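Local coordinates for HTH-type transcriptional activator AmpR (Citrobacter freundii, PDB 3KOS), which regulates expression of the AmpC beta-lactamase gene as a LysR-family transcription factor, represented here by its effector-binding domain, at residues A[105-110]-A[144-149]; A[99-104]-A[113-118]. One frame throughout, in Å; residues are numbered along the deposited sequence.

Interaction 1: A[105-110]-A[144-149]; sequences PLLRSY and EAAQAG. Unlike the reference sequence in segment 144-149: Ala148 (reference Gly).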
ATOM      1  N   PRO A 105       3.994   2.392 -20.207  1.00 15.27           N
ATOM      2  CA  PRO A 105       2.650   2.323 -19.627  1.00 13.59           C
ATOM      3  C   PRO A 105       2.520   3.383 -18.544  1.00 13.21           C
ATOM      4  O   PRO A 105       3.532   3.830 -18.016  1.00 12.10           O
ATOM      5  CB  PRO A 105       2.608   0.925 -18.998  1.00 15.59           C
ATOM      6  CG  PRO A 105       3.650   0.145 -19.733  1.00 18.92           C
ATOM      7  CD  PRO A 105       4.737   1.129 -20.036  1.00 15.67           C
ATOM      8  N   LEU A 106       1.295   3.776 -18.228  1.00 12.61           N
ATOM      9  CA  LEU A 106       1.071   4.798 -17.224  1.00 12.81           C
ATOM     10  C   LEU A 106       0.520   4.171 -15.953  1.00 12.58           C
ATOM     11  O   LEU A 106      -0.264   3.231 -16.005  1.00 12.92           O
ATOM     12  CB  LEU A 106       0.117   5.868 -17.754  1.00 13.79           C
ATOM     13  CG  LEU A 106       0.595   6.627 -19.004  1.00 14.25           C
ATOM     14  CD1 LEU A 106      -0.491   7.562 -19.513  1.00 15.63           C
ATOM     15  CD2 LEU A 106       1.875   7.403 -18.707  1.00 11.38           C
ATOM     16  N   LEU A 107       0.946   4.695 -14.812  1.00 10.62           N
ATOM     17  CA  LEU A 107       0.434   4.258 -13.523  1.00 10.54           C
ATOM     18  C   LEU A 107      -0.310   5.438 -12.929  1.00  8.48           C
ATOM     19  O   LEU A 107       0.206   6.560 -12.930  1.00  9.40           O
ATOM     20  CB  LEU A 107       1.587   3.867 -12.582  1.00  8.85           C
ATOM     21  CG  LEU A 107       2.688   2.989 -13.200  1.00 12.42           C
ATOM     22  CD1 LEU A 107       3.775   2.658 -12.182  1.00 11.03           C
ATOM     23  CD2 LEU A 107       2.131   1.712 -13.800  1.00 10.97           C
ATOM     24  N   ARG A 108      -1.514   5.191 -12.428  1.00  9.84           N
ATOM     25  CA  ARG A 108      -2.308   6.255 -11.819  1.00 13.29           C
ATOM     26  C   ARG A 108      -3.153   5.736 -10.662  1.00 13.01           C
ATOM     27  O   ARG A 108      -3.251   4.528 -10.446  1.00  9.98           O
ATOM     28  CB  ARG A 108      -3.208   6.919 -12.860  1.00 15.50           C
ATOM     29  CG  ARG A 108      -4.279   6.013 -13.433  1.00 20.68           C
ATOM     30  CD  ARG A 108      -5.352   6.856 -14.106  1.00 24.22           C
ATOM     31  NE  ARG A 108      -6.333   6.065 -14.837  1.00 26.06           N
ATOM     32  CZ  ARG A 108      -7.411   5.507 -14.294  1.00 23.14           C
ATOM     33  NH1 ARG A 108      -7.654   5.625 -13.000  1.00 21.92           N
ATOM     34  NH2 ARG A 108      -8.247   4.818 -15.055  1.00 29.64           N
ATOM     35  N   SER A 109      -3.738   6.660  -9.902  1.00 12.25           N
ATOM     36  CA  SER A 109      -4.653   6.295  -8.829  1.00 12.72           C
ATOM     37  C   SER A 109      -6.039   6.057  -9.414  1.00 15.39           C
ATOM     38  O   SER A 109      -6.221   6.097 -10.630  1.00 15.95           O
ATOM     39  CB  SER A 109      -4.745   7.423  -7.805  1.00 17.74           C
ATOM     40  OG  SER A 109      -5.600   8.443  -8.306  1.00 18.11           O
ATOM     41  N   TYR A 110      -7.016   5.827  -8.544  1.00 16.76           N
ATOM     42  CA  TYR A 110      -8.399   5.648  -8.980  1.00 23.99           C
ATOM     43  C   TYR A 110      -9.025   6.904  -9.592  1.00 29.10           C
ATOM     44  O   TYR A 110     -10.156   6.852 -10.070  1.00 28.81           O
ATOM     45  CB  TYR A 110      -9.268   5.177  -7.825  1.00 26.20           C
ATOM     46  CG  TYR A 110      -9.218   3.693  -7.548  1.00 25.02           C
ATOM     47  CD1 TYR A 110      -8.007   3.021  -7.441  1.00 21.00           C
ATOM     48  CD2 TYR A 110     -10.390   2.969  -7.355  1.00 31.43           C
ATOM     49  CE1 TYR A 110      -7.961   1.656  -7.164  1.00 21.92           C
ATOM     50  CE2 TYR A 110     -10.358   1.613  -7.078  1.00 32.14           C
ATOM     51  CZ  TYR A 110      -9.141   0.962  -6.983  1.00 29.45           C
ATOM     52  OH  TYR A 110      -9.113  -0.387  -6.701  1.00 26.90           O
ATOM     53  N   GLU A 144       6.122   1.370  -5.765  1.00  9.59           N
ATOM     54  CA  GLU A 144       6.824   0.095  -5.831  1.00  9.94           C
ATOM     55  C   GLU A 144       6.836  -0.397  -7.267  1.00 11.79           C
ATOM     56  O   GLU A 144       7.871  -0.836  -7.773  1.00 10.52           O
ATOM     57  CB  GLU A 144       6.198  -0.954  -4.899  1.00 10.57           C
ATOM     58  CG  GLU A 144       6.438  -0.671  -3.429  1.00 14.58           C
ATOM     59  CD  GLU A 144       7.926  -0.621  -3.087  1.00 17.16           C
ATOM     60  OE1 GLU A 144       8.401   0.446  -2.630  1.00 21.16           O
ATOM     61  OE2 GLU A 144       8.617  -1.645  -3.292  1.00 17.52           O
ATOM     62  N   ALA A 145       5.681  -0.318  -7.929  1.00  8.95           N
ATOM     63  CA  ALA A 145       5.593  -0.731  -9.331  1.00  9.61           C
ATOM     64  C   ALA A 145       6.479   0.149 -10.212  1.00 10.89           C
ATOM     65  O   ALA A 145       7.141  -0.347 -11.124  1.00 12.23           O
ATOM     66  CB  ALA A 145       4.146  -0.682  -9.814  1.00  9.10           C
ATOM     67  N   ALA A 146       6.489   1.454  -9.941  1.00  9.49           N
ATOM     68  CA  ALA A 146       7.348   2.381 -10.682  1.00 10.66           C
ATOM     69  C   ALA A 146       8.840   2.088 -10.485  1.00 12.32           C
ATOM     70  O   ALA A 146       9.620   2.143 -11.442  1.00 14.13           O
ATOM     71  CB  ALA A 146       7.029   3.837 -10.318  1.00 10.03           C
ATOM     72  N   GLN A 147       9.246   1.777  -9.257  1.00 12.08           N
ATOM     73  CA  GLN A 147      10.651   1.429  -9.024  1.00 14.00           C
ATOM     74  C   GLN A 147      11.048   0.209  -9.838  1.00 13.33           C
ATOM     75  O   GLN A 147      12.199   0.092 -10.267  1.00 19.05           O
ATOM     76  CB  GLN A 147      10.923   1.150  -7.552  1.00 12.37           C
ATOM     77  CG  GLN A 147      10.870   2.366  -6.657  1.00 15.53           C
ATOM     78  CD  GLN A 147      10.943   1.964  -5.215  1.00 18.41           C
ATOM     79  OE1 GLN A 147      11.999   1.566  -4.724  1.00 18.38           O
ATOM     80  NE2 GLN A 147       9.813   2.039  -4.526  1.00 14.09           N
ATOM     81  N   ALA A 148      10.096  -0.697 -10.055  1.00 14.56           N
ATOM     82  CA  ALA A 148      10.346  -1.925 -10.815  1.00 15.21           C
ATOM     83  C   ALA A 148      10.350  -1.682 -12.314  1.00 17.39           C
ATOM     84  O   ALA A 148      10.576  -2.606 -13.101  1.00 19.59           O
ATOM     85  CB  ALA A 148       9.308  -2.999 -10.463  1.00 18.07           C
ATOM     86  N   GLY A 149      10.075  -0.443 -12.712  1.00 17.04           N
ATOM     87  CA  GLY A 149       9.998  -0.098 -14.120  1.00 15.74           C
ATOM     88  C   GLY A 149       8.728  -0.538 -14.828  1.00 18.35           C
ATOM     89  O   GLY A 149       8.735  -0.705 -16.048  1.00 18.72           O
TER
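Leu107, on the short strand 106-109, looks at the last turn of helix 139-147, and the backbones come nearest between Leu107 CA and Ala146 CA, 7.7 Å apart. Only one branch of Leu107 bridges that gap. With CD1 anti to CA (chi2 -180°), the side chain runs out to full length and its CD1 lands on the helix surface, 3.7 Å from Ala146 N. The same methyl also meets the side-chain methyls of two successive helix residues, Ala146 CB 3.9 Å and Ala145 CB 4.1 Å from Leu107 CD1. All three residues are buried, and their side chains meet by van der Waals packing of methyls. Ala153 of strand 153-156 touches both Leu107 and Ala146, while Phe136 lies on Ala145. Phe28 of the second subunit also packs against Ala145, so this helix lies close to the dimer contact. Just beyond the Leu107 contact the helix stops in a Schellman motif, with Gly149 at positive phi and Gly149 N bonded to Ala146 O at 2.9 Å. Leu106 and Arg108, the strand neighbours of Leu107, instead touch helix 114-121. A strand packed between helices, with successive residues facing opposite ways, fits the alpha/beta layers of a LysR substrate-binding domain, a member of the periplasmic-binding-protein-like fold group.

Interaction 2: A[99-104]-A[113-118]; sequences ADILKF and DEWALW
Ile101 meets Trp115 and Trp118, joining the loop that precedes strand 106-109 to helix 114-121 in the alpha/beta fold of this LysR effector-binding domain. The tight part is a three-residue cluster, all of it buried. Ile101 divides its work between two branches: CG2 reaches the six-membered ring of Trp115, 3.9 Å from CH2, while CD1 goes on to Trp118 and comes within 3.7 Å of its CZ3. Both approaches to the indoles are oblique. The two tryptophans stand three residues apart on the helix and leave it differently, Trp115 with CG beside its backbone N (chi1 -83°) and Trp118 with CG anti to its N (chi1 -169°), yet both bring the benzo end of the indole to the same isoleucine. Their pyrrole nitrogens are engaged outside the two segments, Trp115 NE1 by Leu107 and Trp118 NE1 by Thr175 O. Pro85 of strand 73-86 touches all three side chains and closes the cluster from another part of the fold.

Away from Ile101 the contact quickly thins out. Ala99 and Lys103 lie on the exposed side of the loop, and Lys103 reaches back with NZ to Gln94 O. Lys103 CB sits 3.7 Å above the plane of the Phe104 ring, offset toward its rim. The turn itself is held by short-range backbone bonds such as Phe104 N to Ile101 O, 3.0 Å. Back at the centre, Ile101 CD1 is also 4.0 Å from Trp115 CZ3, so this one methyl touches both indoles.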
ATOM      1  N   ALA A  99       6.261  14.175 -23.900  1.00 20.93           N
ATOM      2  CA  ALA A  99       5.700  13.189 -24.819  1.00 20.37           C
ATOM      3  C   ALA A  99       6.385  11.824 -24.684  1.00 18.29           C
ATOM      4  O   ALA A  99       5.774  10.781 -24.938  1.00 18.62           O
ATOM      5  CB  ALA A  99       5.776  13.692 -26.261  1.00 25.37           C
ATOM      6  N   ASP A 100       7.651  11.834 -24.281  1.00 16.52           N
ATOM      7  CA  ASP A 100       8.419  10.601 -24.125  1.00 19.54           C
ATOM      8  C   ASP A 100       7.839   9.684 -23.046  1.00 18.73           C
ATOM      9  O   ASP A 100       8.089   8.482 -23.045  1.00 18.04           O
ATOM     10  CB  ASP A 100       9.882  10.914 -23.791  1.00 18.10           C
ATOM     11  CG  ASP A 100      10.648  11.483 -24.979  1.00 22.75           C
ATOM     12  OD1 ASP A 100      10.233  11.248 -26.132  1.00 23.02           O
ATOM     13  OD2 ASP A 100      11.665  12.164 -24.753  1.00 22.25           O
ATOM     14  N   ILE A 101       7.080  10.257 -22.117  1.00 17.78           N
ATOM     15  CA  ILE A 101       6.441   9.464 -21.072  1.00 15.84           C
ATOM     16  C   ILE A 101       5.595   8.365 -21.711  1.00 17.33           C
ATOM     17  O   ILE A 101       5.496   7.249 -21.185  1.00 17.06           O
ATOM     18  CB  ILE A 101       5.586  10.346 -20.140  1.00 16.43           C
ATOM     19  CG1 ILE A 101       6.499  11.204 -19.260  1.00 16.74           C
ATOM     20  CG2 ILE A 101       4.663   9.487 -19.275  1.00 15.24           C
ATOM     21  CD1 ILE A 101       5.782  12.303 -18.472  1.00 16.59           C
ATOM     22  N   LEU A 102       5.015   8.677 -22.868  1.00 16.68           N
ATOM     23  CA  LEU A 102       4.090   7.770 -23.543  1.00 17.22           C
ATOM     24  C   LEU A 102       4.770   6.591 -24.244  1.00 17.32           C
ATOM     25  O   LEU A 102       4.105   5.735 -24.834  1.00 19.12           O
ATOM     26  CB  LEU A 102       3.184   8.548 -24.503  1.00 18.86           C
ATOM     27  CG  LEU A 102       2.368   9.626 -23.794  1.00 20.58           C
ATOM     28  CD1 LEU A 102       1.546  10.447 -24.768  1.00 24.83           C
ATOM     29  CD2 LEU A 102       1.471   8.982 -22.740  1.00 20.52           C
ATOM     30  N   LYS A 103       6.093   6.533 -24.167  1.00 17.54           N
ATOM     31  CA  LYS A 103       6.800   5.330 -24.580  1.00 17.59           C
ATOM     32  C   LYS A 103       6.440   4.191 -23.639  1.00 21.03           C
ATOM     33  O   LYS A 103       6.548   3.021 -23.998  1.00 18.98           O
ATOM     34  CB  LYS A 103       8.308   5.547 -24.515  1.00 18.06           C
ATOM     35  CG  LYS A 103       8.874   6.484 -25.556  1.00 21.04           C
ATOM     36  CD  LYS A 103      10.338   6.723 -25.231  1.00 19.68           C
ATOM     37  CE  LYS A 103      10.997   7.660 -26.212  1.00 27.04           C
ATOM     38  NZ  LYS A 103      12.432   7.821 -25.854  1.00 24.46           N
ATOM     39  N   PHE A 104       6.011   4.544 -22.428  1.00 17.28           N
ATOM     40  CA  PHE A 104       5.806   3.556 -21.368  1.00 15.00           C
ATOM     41  C   PHE A 104       4.358   3.486 -20.893  1.00 15.08           C
ATOM     42  O   PHE A 104       3.569   4.393 -21.158  1.00 14.40           O
ATOM     43  CB  PHE A 104       6.743   3.862 -20.201  1.00 15.03           C
ATOM     44  CG  PHE A 104       8.172   4.023 -20.619  1.00 15.88           C
ATOM     45  CD1 PHE A 104       8.944   2.916 -20.913  1.00 18.13           C
ATOM     46  CD2 PHE A 104       8.732   5.277 -20.753  1.00 19.44           C
ATOM     47  CE1 PHE A 104      10.256   3.057 -21.319  1.00 19.62           C
ATOM     48  CE2 PHE A 104      10.047   5.424 -21.155  1.00 21.00           C
ATOM     49  CZ  PHE A 104      10.805   4.311 -21.440  1.00 20.65           C
ATOM     50  N   ASP A 113      -8.492  11.040 -14.456  1.00 26.42           N
ATOM     51  CA  ASP A 113      -7.966  12.076 -15.337  1.00 26.01           C
ATOM     52  C   ASP A 113      -6.635  12.693 -14.892  1.00 25.52           C
ATOM     53  O   ASP A 113      -6.248  13.747 -15.396  1.00 23.52           O
ATOM     54  CB  ASP A 113      -9.016  13.173 -15.561  1.00 28.25           C
ATOM     55  CG  ASP A 113      -9.426  13.866 -14.267  1.00 38.33           C
ATOM     56  OD1 ASP A 113      -8.896  13.503 -13.196  1.00 38.98           O
ATOM     57  OD2 ASP A 113     -10.282  14.777 -14.324  1.00 43.46           O
ATOM     58  N   GLU A 114      -5.936  12.054 -13.959  1.00 21.00           N
ATOM     59  CA  GLU A 114      -4.659  12.597 -13.483  1.00 18.03           C
ATOM     60  C   GLU A 114      -3.667  12.843 -14.622  1.00 15.87           C
ATOM     61  O   GLU A 114      -3.029  13.900 -14.694  1.00 15.22           O
ATOM     62  CB  GLU A 114      -4.028  11.663 -12.449  1.00 19.16           C
ATOM     63  CG  GLU A 114      -4.760  11.637 -11.119  1.00 20.70           C
ATOM     64  CD  GLU A 114      -4.234  10.556 -10.191  1.00 21.53           C
ATOM     65  OE1 GLU A 114      -3.641   9.574 -10.685  1.00 21.46           O
ATOM     66  OE2 GLU A 114      -4.424  10.689  -8.968  1.00 20.40           O
ATOM     67  N   TRP A 115      -3.520  11.859 -15.503  1.00 14.97           N
ATOM     68  CA  TRP A 115      -2.590  12.000 -16.620  1.00 15.54           C
ATOM     69  C   TRP A 115      -3.081  13.018 -17.651  1.00 17.42           C
ATOM     70  O   TRP A 115      -2.296  13.806 -18.166  1.00 14.60           O
ATOM     71  CB  TRP A 115      -2.281  10.642 -17.263  1.00 13.22           C
ATOM     72  CG  TRP A 115      -1.206   9.925 -16.512  1.00 12.60           C
ATOM     73  CD1 TRP A 115      -1.344   8.815 -15.722  1.00 12.39           C
ATOM     74  CD2 TRP A 115       0.175  10.300 -16.445  1.00 13.14           C
ATOM     75  NE1 TRP A 115      -0.123   8.474 -15.173  1.00 11.88           N
ATOM     76  CE2 TRP A 115       0.823   9.369 -15.606  1.00 11.96           C
ATOM     77  CE3 TRP A 115       0.924  11.336 -17.011  1.00 11.10           C
ATOM     78  CZ2 TRP A 115       2.189   9.437 -15.331  1.00 10.03           C
ATOM     79  CZ3 TRP A 115       2.279  11.406 -16.742  1.00 11.34           C
ATOM     80  CH2 TRP A 115       2.901  10.460 -15.905  1.00 12.39           C
ATOM     81  N   ALA A 116      -4.379  13.007 -17.932  1.00 18.41           N
ATOM     82  CA  ALA A 116      -4.953  13.994 -18.837  1.00 20.23           C
ATOM     83  C   ALA A 116      -4.660  15.400 -18.315  1.00 16.98           C
ATOM     84  O   ALA A 116      -4.270  16.286 -19.074  1.00 15.63           O
ATOM     85  CB  ALA A 116      -6.455  13.779 -18.982  1.00 21.33           C
ATOM     86  N   LEU A 117      -4.823  15.594 -17.013  1.00 16.65           N
ATOM     87  CA  LEU A 117      -4.620  16.908 -16.415  1.00 17.19           C
ATOM     88  C   LEU A 117      -3.155  17.330 -16.411  1.00 17.20           C
ATOM     89  O   LEU A 117      -2.847  18.482 -16.702  1.00 15.97           O
ATOM     90  CB  LEU A 117      -5.213  16.970 -15.005  1.00 20.17           C
ATOM     91  CG  LEU A 117      -6.740  16.826 -14.989  1.00 25.10           C
ATOM     92  CD1 LEU A 117      -7.266  16.560 -13.588  1.00 28.32           C
ATOM     93  CD2 LEU A 117      -7.408  18.064 -15.592  1.00 28.50           C
ATOM     94  N   TRP A 118      -2.242  16.416 -16.086  1.00 14.46           N
ATOM     95  CA  TRP A 118      -0.828  16.789 -16.104  1.00 11.27           C
ATOM     96  C   TRP A 118      -0.352  17.130 -17.517  1.00 14.71           C
ATOM     97  O   TRP A 118       0.320  18.143 -17.726  1.00 15.38           O
ATOM     98  CB  TRP A 118       0.068  15.707 -15.479  1.00 12.00           C
ATOM     99  CG  TRP A 118       1.455  16.193 -15.263  1.00  9.48           C
ATOM    100  CD1 TRP A 118       1.926  16.883 -14.177  1.00 11.18           C
ATOM    101  CD2 TRP A 118       2.553  16.065 -16.162  1.00 11.91           C
ATOM    102  NE1 TRP A 118       3.252  17.181 -14.346  1.00 12.70           N
ATOM    103  CE2 TRP A 118       3.661  16.696 -15.561  1.00 10.20           C
ATOM    104  CE3 TRP A 118       2.713  15.473 -17.422  1.00 12.06           C
ATOM    105  CZ2 TRP A 118       4.907  16.749 -16.175  1.00 13.96           C
ATOM    106  CZ3 TRP A 118       3.951  15.531 -18.029  1.00 12.19           C
ATOM    107  CH2 TRP A 118       5.029  16.163 -17.408  1.00 11.63           C
TER

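Strand 106-109 joins the two: it supplies Leu107 to interaction 1 and lies in the chain between the two segments of interaction 2, which its residues Leu106 and Arg108 touch. The two centres lie about 12 Å apart. Leu107 ties them together, since its side chain serves interaction 1 while its carbonyl O accepts a probable hydrogen bond from Trp115 NE1 at 3.0 Å. Leu106 CD2 packs 3.5 Å from Ile101 CG2, extending the apolar cluster to the strand. Farther along, Ser109 OG and Glu114 OE2 are 2.6 Å apart, a probable hydrogen bond joining strand to helix 114-121. A bound glycerol, probably from crystallisation, is hydrogen-bonded to Tyr110 OH, and glycerol also lies about 5 Å from the Trp118 side chain.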